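Local coordinates for protein cytochrome c, putative (Shewanella oneidensis, PDB 1SP3) that carries eight c-type hemes and probably serves as a respiratory tetrathionate reductase, at residues A[345-350]-A[374-379]. Residues are numbered along the deposited sequence; the frame is centred on the assembly and turned at random.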
loop_
_atom_site.group_PDB
_atom_site.type_symbol
_atom_site.label_atom_id
_atom_site.label_comp_id
_atom_site.label_asym_id
_atom_site.label_seq_id
_atom_site.Cartn_x
_atom_site.Cartn_y
_atom_site.Cartn_z
ATOM N N PHE A 345 10.310 -4.700 17.482
ATOM C CA PHE A 345 8.845 -4.740 17.331
ATOM C C PHE A 345 8.346 -6.162 17.219
ATOM O O PHE A 345 9.009 -7.014 16.581
ATOM C CB PHE A 345 8.419 -3.893 16.094
ATOM C CG PHE A 345 8.453 -2.410 16.376
ATOM C CD1 PHE A 345 9.309 -1.568 15.652
ATOM C CD2 PHE A 345 7.626 -1.862 17.348
ATOM C CE1 PHE A 345 9.343 -0.233 15.913
ATOM C CE2 PHE A 345 7.631 -0.478 17.603
ATOM C CZ PHE A 345 8.510 0.310 16.886
ATOM N N ILE A 346 7.201 -6.409 17.817
ATOM C CA ILE A 346 6.558 -7.693 17.848
ATOM C C ILE A 346 5.506 -7.775 16.795
ATOM O O ILE A 346 4.887 -6.765 16.531
ATOM C CB ILE A 346 5.859 -7.841 19.175
ATOM C CG1 ILE A 346 6.938 -7.942 20.264
ATOM C CG2 ILE A 346 4.770 -9.004 19.135
ATOM C CD1 ILE A 346 6.326 -7.935 21.711
ATOM N N THR A 347 5.304 -8.976 16.236
ATOM C CA THR A 347 4.306 -9.223 15.246
ATOM C C THR A 347 3.271 -10.027 15.969
ATOM O O THR A 347 3.464 -11.222 16.131
ATOM C CB THR A 347 4.886 -10.077 14.082
ATOM O OG1 THR A 347 5.530 -11.230 14.641
ATOM C CG2 THR A 347 6.029 -9.342 13.346
ATOM N N PRO A 348 2.209 -9.414 16.455
ATOM C CA PRO A 348 1.281 -10.126 17.345
ATOM C C PRO A 348 0.145 -10.790 16.581
ATOM O O PRO A 348 -0.131 -10.407 15.478
ATOM C CB PRO A 348 0.736 -9.017 18.235
ATOM C CG PRO A 348 0.641 -7.908 17.299
ATOM C CD PRO A 348 1.832 -8.004 16.334
ATOM N N LYS A 349 -0.473 -11.777 17.204
ATOM C CA LYS A 349 -1.663 -12.350 16.670
ATOM C C LYS A 349 -2.872 -11.474 17.066
ATOM O O LYS A 349 -3.156 -11.304 18.247
ATOM C CB LYS A 349 -1.801 -13.831 17.173
ATOM C CG LYS A 349 -3.133 -14.543 16.693
ATOM C CD LYS A 349 -3.041 -16.029 17.114
ATOM C CE LYS A 349 -4.019 -16.920 16.399
ATOM N NZ LYS A 349 -3.592 -17.274 15.047
ATOM N N THR A 350 -3.559 -10.869 16.099
ATOM C CA THR A 350 -4.720 -10.094 16.445
ATOM C C THR A 350 -5.924 -10.881 16.066
ATOM O O THR A 350 -6.932 -10.831 16.751
ATOM C CB THR A 350 -4.771 -8.758 15.677
ATOM O OG1 THR A 350 -4.692 -9.024 14.271
ATOM C CG2 THR A 350 -3.584 -7.787 16.052
ATOM N N PRO A 374 7.812 -16.754 10.665
ATOM C CA PRO A 374 8.957 -17.490 10.099
ATOM C C PRO A 374 10.295 -16.802 10.342
ATOM O O PRO A 374 11.240 -17.495 10.706
ATOM C CB PRO A 374 8.638 -17.572 8.589
ATOM C CG PRO A 374 7.573 -16.499 8.346
ATOM C CD PRO A 374 6.785 -16.456 9.635
ATOM N N THR A 375 10.396 -15.494 10.158
ATOM C CA THR A 375 11.668 -14.846 10.413
ATOM C C THR A 375 12.105 -14.898 11.896
ATOM O O THR A 375 13.289 -15.124 12.153
ATOM C CB THR A 375 11.709 -13.415 9.884
ATOM O OG1 THR A 375 10.476 -13.145 9.225
ATOM C CG2 THR A 375 12.691 -13.278 8.734
ATOM N N MET A 376 11.183 -14.722 12.859
ATOM C CA MET A 376 11.559 -14.769 14.265
ATOM C C MET A 376 12.185 -16.163 14.557
ATOM O O MET A 376 13.237 -16.261 15.196
ATOM C CB MET A 376 10.388 -14.516 15.175
ATOM C CG MET A 376 9.735 -13.160 15.023
ATOM S SD MET A 376 10.886 -11.762 15.104
ATOM C CE MET A 376 9.598 -10.232 15.054
ATOM N N LEU A 377 11.519 -17.201 14.050
ATOM C CA LEU A 377 11.932 -18.589 14.199
ATOM C C LEU A 377 13.302 -18.840 13.600
ATOM O O LEU A 377 14.192 -19.380 14.262
ATOM C CB LEU A 377 10.895 -19.467 13.515
ATOM C CG LEU A 377 9.586 -19.571 14.308
ATOM C CD1 LEU A 377 8.605 -20.274 13.432
ATOM C CD2 LEU A 377 9.830 -20.305 15.680
ATOM N N GLU A 378 13.473 -18.399 12.355
ATOM C CA GLU A 378 14.763 -18.414 11.672
ATOM C C GLU A 378 15.866 -17.783 12.472
ATOM O O GLU A 378 16.999 -18.239 12.390
ATOM C CB GLU A 378 14.705 -17.722 10.307
ATOM C CG GLU A 378 14.801 -18.692 9.140
ATOM C CD GLU A 378 16.256 -19.055 8.726
ATOM O OE1 GLU A 378 17.238 -18.833 9.511
ATOM O OE2 GLU A 378 16.421 -19.582 7.586
ATOM N N LYS A 379 15.572 -16.726 13.216
ATOM C CA LYS A 379 16.635 -16.071 13.990
ATOM C C LYS A 379 16.718 -16.549 15.484
ATOM O O LYS A 379 17.457 -15.966 16.302
ATOM C CB LYS A 379 16.546 -14.533 13.867
ATOM C CG LYS A 379 16.218 -13.968 12.446
ATOM C CD LYS A 379 16.222 -12.411 12.327
ATOM C CE LYS A 379 17.655 -11.794 12.640
ATOM N NZ LYS A 379 17.837 -10.279 12.709
#
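A short helix, 374-378, packs one methionine, Met376, against the extended chain that runs out of strand 344-345, at the margin of the mixed beta sheet in the cytochrome c region of this octaheme protein. Met376 carries the whole contact from the helix side, meeting the carbonyl of Phe345 and the side chain of Thr347. Its terminal methyl CE lies 3.6 Å from Phe345 O, a van der Waals approach, and 4.1 Å from Thr347 CG2, where the two side chains meet tip to tip. The methionine chain leaves with CG anti to its carbonyl carbon, then bends at chi2 (-51°) and straightens about the last torsion, which carries CE across to the loop. Both branches of Thr347 face this methyl, for Thr347 OG1 is 4.2 Å from Met376 CE, almost as near as CG2. No hydrogen bond joins the segments, and the backbones stay well apart, with Thr347 CA and Met376 CA 9.2 Å from each other. The contact is small and buried, 98 Å² in all, and sets one methyl against a carbonyl oxygen and a threonine side chain. Met370 of helix 362-372 touches both Thr347 and Met376 and widens this packing, while Asn373 OD1 accepts a bond from Met376 N at the start of the helix. The side chain of Thr347 lies about 9 Å from a bound heme c, and the contact joins the loop after strand 344-345 to helix 374-378. The phenyl ring of Phe345 points away from the helix and meets Tyr298 edge-to-face; the closest approach between the segments is that of Met376 CE to Phe345 O.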